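Insulinase family protease (Yersinia pestis, PDB 3GO9) is predicted to be a zinc-dependent peptidase of the insulinase (M16) family, and probably cleaves peptide bonds. Local coordinates at residues D195-K198 with L199-F202; A456-E459 with I460-I464; F380-Y383 with A384-T388; L360-A363 with E364-L368. One frame throughout, in Å; residues are numbered along the deposited sequence. Where two conformers were deposited one is given.

Interaction 1: residues D195-K198 with L199-F202; sequences DVEK and LKQF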
loop_
_atom_site.group_PDB
_atom_site.type_symbol
_atom_site.label_atom_id
_atom_site.label_comp_id
_atom_site.label_asym_id
_atom_site.label_seq_id
_atom_site.Cartn_x
_atom_site.Cartn_y
_atom_site.Cartn_z
ATOM N N ASP A 195 3.770 -12.145 -30.519
ATOM C CA ASP A 195 4.243 -11.275 -31.549
ATOM C C ASP A 195 5.304 -10.403 -30.903
ATOM O O ASP A 195 4.964 -9.441 -30.192
ATOM C CB ASP A 195 3.066 -10.439 -32.038
ATOM C CG ASP A 195 3.444 -9.511 -33.159
ATOM O OD1 ASP A 195 2.524 -9.149 -33.907
ATOM O OD2 ASP A 195 4.615 -9.136 -33.297
ATOM N N VAL A 196 6.566 -10.827 -31.047
ATOM C CA VAL A 196 7.676 -10.186 -30.345
ATOM C C VAL A 196 7.796 -8.720 -30.807
ATOM O O VAL A 196 8.104 -7.826 -30.008
ATOM C CB VAL A 196 8.999 -10.997 -30.490
ATOM C CG1 VAL A 196 10.166 -10.233 -29.990
ATOM C CG2 VAL A 196 8.867 -12.391 -29.774
ATOM N N GLU A 197 7.470 -8.455 -32.079
ATOM C CA GLU A 197 7.542 -7.080 -32.570
ATOM C C GLU A 197 6.525 -6.180 -31.844
ATOM O O GLU A 197 6.855 -5.046 -31.469
ATOM C CB GLU A 197 7.367 -7.043 -34.085
ATOM C CG GLU A 197 8.525 -7.779 -34.829
ATOM C CD GLU A 197 9.865 -7.111 -34.627
ATOM O OE1 GLU A 197 9.907 -5.859 -34.529
ATOM O OE2 GLU A 197 10.884 -7.838 -34.573
ATOM N N LYS A 198 5.345 -6.697 -31.600
ATOM C CA LYS A 198 4.294 -5.942 -30.927
ATOM C C LYS A 198 4.680 -5.736 -29.459
ATOM O O LYS A 198 4.392 -4.695 -28.863
ATOM C CB LYS A 198 2.949 -6.619 -30.988
ATOM C CG LYS A 198 1.828 -5.702 -30.528
ATOM C CD LYS A 198 0.455 -6.196 -30.919
ATOM C CE LYS A 198 0.040 -5.627 -32.298
ATOM N NZ LYS A 198 -1.432 -5.744 -32.488
ATOM N N LEU A 199 5.299 -6.745 -28.884
ATOM C CA LEU A 199 5.792 -6.604 -27.505
ATOM C C LEU A 199 6.823 -5.475 -27.398
ATOM O O LEU A 199 6.809 -4.713 -26.431
ATOM C CB LEU A 199 6.311 -7.946 -27.029
ATOM C CG LEU A 199 6.881 -8.013 -25.615
ATOM C CD1 LEU A 199 5.884 -7.634 -24.515
ATOM C CD2 LEU A 199 7.462 -9.364 -25.325
ATOM N N LYS A 200 7.752 -5.398 -28.354
ATOM C CA LYS A 200 8.791 -4.368 -28.309
ATOM C C LYS A 200 8.129 -2.990 -28.482
ATOM O O LYS A 200 8.507 -2.041 -27.853
ATOM C CB LYS A 200 9.784 -4.566 -29.454
ATOM C CG LYS A 200 10.622 -5.798 -29.398
ATOM C CD LYS A 200 11.592 -5.803 -30.650
ATOM C CE LYS A 200 11.996 -7.209 -31.091
ATOM N NZ LYS A 200 13.316 -7.258 -31.744
ATOM N N GLN A 201 7.138 -2.909 -29.347
ATOM C CA GLN A 201 6.446 -1.655 -29.585
ATOM C C GLN A 201 5.724 -1.194 -28.324
ATOM O O GLN A 201 5.777 -0.007 -27.949
ATOM C CB GLN A 201 5.464 -1.823 -30.737
ATOM C CG GLN A 201 6.203 -1.970 -32.041
ATOM C CD GLN A 201 5.267 -2.060 -33.238
ATOM O OE1 GLN A 201 4.307 -2.850 -33.254
ATOM N NE2 GLN A 201 5.552 -1.249 -34.257
ATOM N N PHE A 202 5.119 -2.142 -27.616
ATOM C CA PHE A 202 4.449 -1.846 -26.338
ATOM C C PHE A 202 5.441 -1.305 -25.338
ATOM O O PHE A 202 5.203 -0.317 -24.672
ATOM C CB PHE A 202 3.756 -3.105 -25.797
ATOM C CG PHE A 202 3.123 -2.946 -24.462
ATOM C CD1 PHE A 202 1.793 -2.543 -24.312
ATOM C CD2 PHE A 202 3.794 -3.293 -23.331
ATOM C CE1 PHE A 202 1.225 -2.426 -23.068
ATOM C CE2 PHE A 202 3.235 -3.155 -22.092
ATOM C CZ PHE A 202 1.939 -2.746 -21.950
#
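The carbonyl O of Lys198 accepts from Phe202 N at 2.9 Å, the shortest polar bond here, with the donor tilted 26° from the carbonyl plane. One turn earlier, Asp195 O takes Leu199 N at 3.0 Å, this time with the donor in the carbonyl plane. Val196 O and Glu197 O accept from Lys200 N and Gln201 N in the same i to i+4 pattern. Together these bonds form the first turns of helix 196-206. Asp195 is its N-cap. The side chain of Asp195 folds back over the helix start, and Asp195 OD2 accepts from Lys198 N at 3.1 Å. The N-H comes from above the carboxylate plane, 66° out of it. A carboxylate here would also be favoured by the helix dipole. On the outer flank, Glu197 and Lys200 run side by side and point the same way. Glu197 bends at chi2 (-64°), which turns its carboxylate toward the extended lysine. The resulting salt bridge is long, with Glu197 OE2 3.8 Å from Lys200 NZ. The lysine chain also passes obliquely over Val196, where Lys200 CE lies 3.7 Å from Val196 CG1. Gln201 CG packs 3.2 Å from Glu197 O. Leu199 packs on Phe70, Leu73 and Leu74 of helix 70-80, and Val196, besides meeting Lys200, touches Val149 of helix 146-153.

Interaction 2: residues A456-E459 with I460-I464; sequences ALQE and IYNGI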
loop_
_atom_site.group_PDB
_atom_site.type_symbol
_atom_site.label_atom_id
_atom_site.label_comp_id
_atom_site.label_asym_id
_atom_site.label_seq_id
_atom_site.Cartn_x
_atom_site.Cartn_y
_atom_site.Cartn_z
ATOM N N ALA A 456 -30.369 -13.182 6.636
ATOM C CA ALA A 456 -30.801 -13.467 8.003
ATOM C C ALA A 456 -29.796 -12.902 9.006
ATOM O O ALA A 456 -30.160 -12.383 10.057
ATOM C CB ALA A 456 -30.967 -14.959 8.231
ATOM N N LEU A 457 -28.519 -13.051 8.695
ATOM C CA LEU A 457 -27.473 -12.579 9.588
ATOM C C LEU A 457 -27.587 -11.056 9.714
ATOM O O LEU A 457 -27.484 -10.499 10.808
ATOM C CB LEU A 457 -26.112 -13.000 9.028
ATOM C CG LEU A 457 -24.912 -12.886 9.946
ATOM C CD1 LEU A 457 -25.031 -13.817 11.161
ATOM C CD2 LEU A 457 -23.633 -13.173 9.151
ATOM N N GLN A 458 -27.842 -10.403 8.576
ATOM C CA GLN A 458 -28.026 -8.966 8.508
ATOM C C GLN A 458 -29.201 -8.491 9.359
ATOM O O GLN A 458 -29.103 -7.450 9.979
ATOM C CB GLN A 458 -28.246 -8.499 7.063
ATOM C CG GLN A 458 -28.418 -6.979 6.875
ATOM C CD GLN A 458 -27.132 -6.196 6.931
ATOM O OE1 GLN A 458 -26.221 -6.427 6.125
ATOM N NE2 GLN A 458 -27.037 -5.267 7.876
ATOM N N GLU A 459 -30.306 -9.244 9.348
ATOM C CA GLU A 459 -31.466 -8.919 10.179
ATOM C C GLU A 459 -31.138 -8.946 11.669
ATOM O O GLU A 459 -31.502 -8.016 12.405
ATOM C CB GLU A 459 -32.622 -9.869 9.871
ATOM C CG GLU A 459 -33.176 -9.712 8.454
ATOM C CD GLU A 459 -34.344 -10.640 8.191
ATOM O OE1 GLU A 459 -34.957 -11.149 9.162
ATOM O OE2 GLU A 459 -34.660 -10.858 7.013
ATOM N N ILE A 460 -30.429 -10.003 12.100
ATOM C CA ILE A 460 -29.953 -10.148 13.482
ATOM C C ILE A 460 -29.077 -8.958 13.872
ATOM O O ILE A 460 -29.278 -8.314 14.899
ATOM C CB ILE A 460 -29.184 -11.494 13.668
ATOM C CG1 ILE A 460 -30.147 -12.681 13.598
ATOM C CG2 ILE A 460 -28.422 -11.548 14.985
ATOM C CD1 ILE A 460 -29.454 -14.055 13.509
ATOM N N TYR A 461 -28.126 -8.636 13.010
ATOM C CA TYR A 461 -27.241 -7.501 13.185
ATOM C C TYR A 461 -28.037 -6.204 13.287
ATOM O O TYR A 461 -27.809 -5.382 14.192
ATOM C CB TYR A 461 -26.235 -7.417 12.012
ATOM C CG TYR A 461 -25.287 -6.252 12.138
ATOM C CD1 TYR A 461 -24.105 -6.353 12.858
ATOM C CD2 TYR A 461 -25.553 -5.036 11.515
ATOM C CE1 TYR A 461 -23.260 -5.279 12.971
ATOM C CE2 TYR A 461 -24.726 -3.984 11.609
ATOM C CZ TYR A 461 -23.572 -4.095 12.349
ATOM O OH TYR A 461 -22.709 -3.056 12.461
ATOM N N ASN A 462 -28.969 -6.010 12.357
ATOM C CA ASN A 462 -29.802 -4.785 12.399
ATOM C C ASN A 462 -30.553 -4.639 13.723
ATOM O O ASN A 462 -30.701 -3.538 14.249
ATOM C CB ASN A 462 -30.774 -4.764 11.225
ATOM C CG ASN A 462 -30.078 -4.497 9.907
ATOM O OD1 ASN A 462 -28.897 -4.097 9.865
ATOM N ND2 ASN A 462 -30.809 -4.703 8.807
ATOM N N GLY A 463 -30.982 -5.765 14.285
ATOM C CA GLY A 463 -31.688 -5.749 15.570
ATOM C C GLY A 463 -30.843 -5.140 16.680
ATOM O O GLY A 463 -31.316 -4.328 17.465
ATOM N N ILE A 464 -29.561 -5.509 16.708
ATOM C CA ILE A 464 -28.653 -5.032 17.758
ATOM C C ILE A 464 -28.313 -3.575 17.553
ATOM O O ILE A 464 -28.188 -2.805 18.511
ATOM C CB ILE A 464 -27.373 -5.875 17.811
ATOM C CG1 ILE A 464 -27.704 -7.325 18.181
ATOM C CG2 ILE A 464 -26.358 -5.264 18.792
ATOM C CD1 ILE A 464 -26.651 -8.313 17.707
#
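Ile460 N donates to Ala456 O at 3.1 Å in a nearly straight bond. Ile460 CG1 also lies beyond the end of this carbonyl, 3.6 Å from Ala456 O. Tyr461 follows, and its N binds Leu457 O at 3.0 Å. The Tyr461 ring leads away from the preceding turn, but Tyr461 CD2 remains 3.9 Å from Gln458 NE2. These residues belong to helix 454-465, the last helix of the modelled chain. It packs against helix 341-358, where Leu457 and Ile460 both touch Met345. Asn462 comes next and is joined to Gln458 twice. Its N donates to Gln458 O at 2.8 Å, and its side chain receives Gln458 NE2 at Asn462 OD1, 3.0 Å away. Gln458 reaches it by leaving the backbone with CG anti to N and then bending at chi2 (78°). The two amide planes are 42° apart. Asn462 OD1 lies in the amide plane of Gln458, whereas Gln458 NE2 stands above the carbonyl plane of Asn462, 36° out of it. Asn462 OD1 also sits at the edge of the Tyr461 ring, in its plane. Gly463 N continues the helix with a bond to Glu459 O at 3.0 Å.

Interaction 3: residues F380-Y383 with A384-T388; sequences FATY and ARTDT. With ZN (zinc ion), chain B.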
loop_
_atom_site.group_PDB
_atom_site.type_symbol
_atom_site.label_atom_id
_atom_site.label_comp_id
_atom_site.label_asym_id
_atom_site.label_seq_id
_atom_site.Cartn_x
_atom_site.Cartn_y
_atom_site.Cartn_z
ATOM N N PHE A 380 11.235 9.562 17.680
ATOM C CA PHE A 380 12.571 9.541 17.146
ATOM C C PHE A 380 13.344 8.259 17.511
ATOM O O PHE A 380 14.241 7.862 16.752
ATOM C CB PHE A 380 13.344 10.787 17.529
ATOM C CG PHE A 380 12.859 12.020 16.803
ATOM C CD1 PHE A 380 13.089 12.175 15.451
ATOM C CD2 PHE A 380 12.108 12.991 17.462
ATOM C CE1 PHE A 380 12.617 13.314 14.766
ATOM C CE2 PHE A 380 11.648 14.135 16.772
ATOM C CZ PHE A 380 11.906 14.287 15.437
ATOM N N ALA A 381 12.973 7.617 18.616
ATOM C CA ALA A 381 13.524 6.311 18.977
ATOM C C ALA A 381 13.062 5.274 17.948
ATOM O O ALA A 381 13.867 4.489 17.445
ATOM C CB ALA A 381 13.094 5.885 20.313
ATOM N N THR A 382 11.764 5.285 17.649
ATOM C CA THR A 382 11.208 4.391 16.639
ATOM C C THR A 382 11.901 4.580 15.294
ATOM O O THR A 382 12.314 3.612 14.656
ATOM C CB THR A 382 9.732 4.641 16.530
ATOM O OG1 THR A 382 9.130 4.289 17.797
ATOM C CG2 THR A 382 9.159 3.845 15.376
ATOM N N TYR A 383 12.066 5.825 14.887
ATOM C CA TYR A 383 12.722 6.163 13.642
ATOM C C TYR A 383 14.107 5.614 13.550
ATOM O O TYR A 383 14.498 5.017 12.510
ATOM C CB TYR A 383 12.705 7.700 13.407
ATOM C CG TYR A 383 13.302 8.092 12.071
ATOM C CD1 TYR A 383 12.591 7.916 10.915
ATOM C CD2 TYR A 383 14.583 8.591 11.982
ATOM C CE1 TYR A 383 13.132 8.242 9.663
ATOM C CE2 TYR A 383 15.149 8.901 10.744
ATOM C CZ TYR A 383 14.421 8.729 9.595
ATOM O OH TYR A 383 14.970 9.039 8.353
ATOM N N ALA A 384 14.885 5.795 14.620
ATOM C CA ALA A 384 16.269 5.297 14.605
ATOM C C ALA A 384 16.392 3.810 14.404
ATOM O O ALA A 384 17.418 3.331 13.889
ATOM C CB ALA A 384 16.955 5.653 15.894
ATOM N N ARG A 385 15.379 3.084 14.828
ATOM C CA ARG A 385 15.366 1.625 14.824
ATOM C C ARG A 385 14.713 1.084 13.538
ATOM O O ARG A 385 14.548 -0.123 13.411
ATOM C CB ARG A 385 14.627 1.090 16.048
ATOM C CG ARG A 385 15.314 1.402 17.385
ATOM C CD ARG A 385 14.387 1.175 18.615
ATOM N NE ARG A 385 13.883 -0.196 18.658
ATOM C CZ ARG A 385 14.364 -1.202 19.412
ATOM N NH1 ARG A 385 13.809 -2.414 19.314
ATOM N NH2 ARG A 385 15.381 -1.037 20.262
ATOM N N THR A 386 14.348 1.971 12.625
ATOM C CA THR A 386 13.594 1.574 11.415
ATOM C C THR A 386 14.528 1.195 10.244
ATOM O O THR A 386 15.307 1.992 9.718
ATOM C CB THR A 386 12.596 2.647 10.990
ATOM O OG1 THR A 386 11.714 2.923 12.101
ATOM C CG2 THR A 386 11.724 2.186 9.812
ATOM N N ASP A 387 14.393 -0.067 9.843
ATOM C CA ASP A 387 15.118 -0.674 8.707
ATOM C C ASP A 387 14.831 0.160 7.425
ATOM O O ASP A 387 13.751 0.660 7.184
ATOM C CB ASP A 387 14.548 -2.091 8.563
ATOM C CG ASP A 387 15.271 -2.994 7.569
ATOM O OD1 ASP A 387 15.726 -2.528 6.532
ATOM O OD2 ASP A 387 15.294 -4.221 7.826
ATOM N N THR A 388 15.864 0.313 6.614
ATOM C CA THR A 388 15.751 1.001 5.312
ATOM C C THR A 388 14.598 0.477 4.444
ATOM O O THR A 388 13.949 1.242 3.776
ATOM C CB THR A 388 17.071 0.959 4.537
ATOM O OG1 THR A 388 17.522 -0.397 4.472
ATOM C CG2 THR A 388 18.148 1.836 5.212
HETATM ZN ZN ZN B . 15.809 -4.733 5.411
HETATM O O HOH W 1 15.903 4.803 10.269
HETATM O O HOH W 2 16.616 -3.076 3.954
HETATM O O HOH W 3 18.093 -4.765 6.239
#
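The end of helix 379-384 and the short loop into helix 388-401 make up this contact, and the loop carries a zinc ligand. Ala384 N donates to Phe380 O at 3.0 Å, the last sound i to i+4 backbone bond here. Beyond it the pattern tightens. Arg385 N binds Thr382 O, with only a weak bond to Ala381 O, and Thr386 N binds Tyr383 O at 3.1 Å. Thr382 O is gripped twice. Thr386 OG1 donates to it at 2.7 Å, and Arg385 N reaches it from the opposite face of the carbonyl plane. The Thr386 hydroxyl gets there because OG1 is anti to its own carbonyl carbon (chi1 -56°). It approaches from above the plane, 41° out of it. A water bridges the turn by donating to Tyr383 O at 2.7 Å and to Thr386 O at 2.9 Å. The same water sits over the centre of one face of the Tyr383 ring. Tyr383 and Thr386 also touch Leu391 of helix 388-401. Further on, Asp387 binds the zinc through both carboxylate oxygens, with OD1 and OD2 each 2.5 Å from the metal. Two waters complete the local ligands, and one of them donates to Thr388 OG1. Asp99, Glu101 and Asp389 supply the other protein ligands. Asp387 is also the N-cap of helix 388-401. The segment is thus a helix-to-helix connection in which one aspartate both caps the second helix and takes part in a carboxylate-rich zinc site.

Interaction 4: residues L360-A363 with E364-L368; sequences LSQA and EFDAL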
loop_
_atom_site.group_PDB
_atom_site.type_symbol
_atom_site.label_atom_id
_atom_site.label_comp_id
_atom_site.label_asym_id
_atom_site.label_seq_id
_atom_site.Cartn_x
_atom_site.Cartn_y
_atom_site.Cartn_z
ATOM N N LEU A 360 -16.519 6.167 24.734
ATOM C CA LEU A 360 -15.550 5.820 25.746
ATOM C C LEU A 360 -15.945 6.500 27.047
ATOM O O LEU A 360 -16.547 7.573 27.052
ATOM C CB LEU A 360 -14.173 6.290 25.313
ATOM C CG LEU A 360 -13.516 5.632 24.113
ATOM C CD1 LEU A 360 -12.035 6.008 24.125
ATOM C CD2 LEU A 360 -13.697 4.119 24.147
ATOM N N SER A 361 -15.570 5.872 28.151
ATOM C CA SER A 361 -15.578 6.555 29.447
ATOM C C SER A 361 -14.407 7.525 29.546
ATOM O O SER A 361 -13.429 7.438 28.794
ATOM C CB SER A 361 -15.460 5.544 30.597
ATOM O OG SER A 361 -14.192 4.969 30.602
ATOM N N GLN A 362 -14.469 8.426 30.510
ATOM C CA GLN A 362 -13.370 9.346 30.704
ATOM C C GLN A 362 -12.113 8.596 31.054
ATOM O O GLN A 362 -11.030 8.959 30.629
ATOM C CB GLN A 362 -13.695 10.338 31.830
ATOM C CG GLN A 362 -12.607 11.412 32.027
ATOM C CD GLN A 362 -12.568 12.397 30.888
ATOM O OE1 GLN A 362 -13.580 13.036 30.565
ATOM N NE2 GLN A 362 -11.401 12.517 30.253
ATOM N N ALA A 363 -12.238 7.545 31.875
ATOM C CA ALA A 363 -11.055 6.786 32.270
ATOM C C ALA A 363 -10.423 6.070 31.077
ATOM O O ALA A 363 -9.194 6.030 30.938
ATOM C CB ALA A 363 -11.411 5.764 33.370
ATOM N N GLU A 364 -11.264 5.530 30.193
ATOM C CA GLU A 364 -10.786 4.850 28.979
ATOM C C GLU A 364 -10.073 5.842 28.046
ATOM O O GLU A 364 -8.973 5.556 27.519
ATOM C CB GLU A 364 -11.957 4.174 28.225
ATOM C CG GLU A 364 -12.546 2.988 28.976
ATOM C CD GLU A 364 -13.894 2.440 28.423
ATOM O OE1 GLU A 364 -14.673 3.156 27.769
ATOM O OE2 GLU A 364 -14.210 1.261 28.735
ATOM N N PHE A 365 -10.708 7.000 27.872
ATOM C CA PHE A 365 -10.076 8.108 27.118
ATOM C C PHE A 365 -8.737 8.520 27.682
ATOM O O PHE A 365 -7.761 8.607 26.962
ATOM C CB PHE A 365 -11.029 9.284 27.040
ATOM C CG PHE A 365 -10.514 10.465 26.264
ATOM C CD1 PHE A 365 -10.607 10.498 24.873
ATOM C CD2 PHE A 365 -9.984 11.553 26.907
ATOM C CE1 PHE A 365 -10.158 11.626 24.169
ATOM C CE2 PHE A 365 -9.551 12.640 26.175
ATOM C CZ PHE A 365 -9.659 12.657 24.824
ATOM N N ASP A 366 -8.662 8.737 28.984
ATOM C CA ASP A 366 -7.409 9.143 29.605
ATOM C C ASP A 366 -6.314 8.083 29.423
ATOM O O ASP A 366 -5.163 8.440 29.159
ATOM C CB ASP A 366 -7.649 9.434 31.105
ATOM C CG ASP A 366 -8.535 10.667 31.343
ATOM O OD1 ASP A 366 -8.867 11.406 30.403
ATOM O OD2 ASP A 366 -8.924 10.923 32.493
ATOM N N ALA A 367 -6.686 6.793 29.522
ATOM C CA ALA A 367 -5.779 5.676 29.248
ATOM C C ALA A 367 -5.235 5.713 27.810
ATOM O O ALA A 367 -4.004 5.589 27.564
ATOM C CB ALA A 367 -6.492 4.301 29.512
ATOM N N LEU A 368 -6.173 5.891 26.883
ATOM C CA LEU A 368 -5.851 5.987 25.473
ATOM C C LEU A 368 -4.883 7.134 25.224
ATOM O O LEU A 368 -3.849 6.946 24.533
ATOM C CB LEU A 368 -7.127 6.131 24.646
ATOM C CG LEU A 368 -6.959 6.211 23.115
ATOM C CD1 LEU A 368 -6.370 4.951 22.520
ATOM C CD2 LEU A 368 -8.292 6.546 22.476
#
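Ser361 holds OG between its backbone N and carbonyl carbon (chi1 69°), while Glu364 sets CG anti to its carbonyl carbon (chi1 -69°) and then extends. The two side chains thereby reach each other's backbone. Ser361 OG accepts from Glu364 N at 3.0 Å. In return, Ser361 N donates to Glu364 OE1 at 2.9 Å, almost straight. That oxygen is met on its anti side, 34° out of the carboxylate plane. Ser361 O then takes Phe365 N to start the regular helix bonding. Gln362 bends back and its NE2 donates to Asp366 OD1 at 2.8 Å. Asp366 OD1 lies in the amide plane of Gln362, but NE2 meets it on the syn side from out of the carboxylate plane. Asp366 N also donates to Gln362 O, 2.9 Å. Leu360, just before the N-cap, packs CD1 4.5 Å from Phe365 CB and 4.1 Å from Leu368 CD2, its side chain crossing that of Leu368 at about a right angle. Leu368 also touches Ala298 of helix 283-309, and Phe365 packs on Leu427 of helix 424-435. Ser361 and Glu364 form a capping box at the start of helix 362-377, and Leu360 with Phe365 the accompanying hydrophobic staple.

Overall arrangement
From the N terminus the chain meets interaction 1 first, then interactions 4, 3 and 2. Each lies within one continuous stretch, so none closes a long loop, and none nests in or crosses another. Interaction 1 starts helix 196-206, beside helices 70-80 and 146-153. Interaction 4 starts helix 362-377, on the opposite side of the chain's centre, with centres about 62 Å apart. Helix 379-384 follows helix 362-377 directly, and interaction 3 joins it to helix 388-401; the centres of interactions 3 and 4 are about 29 Å apart. Interaction 2 lies in the last helix, 454-465, against helix 341-358, its centre about 30 Å from that of interaction 4. No two interactions touch.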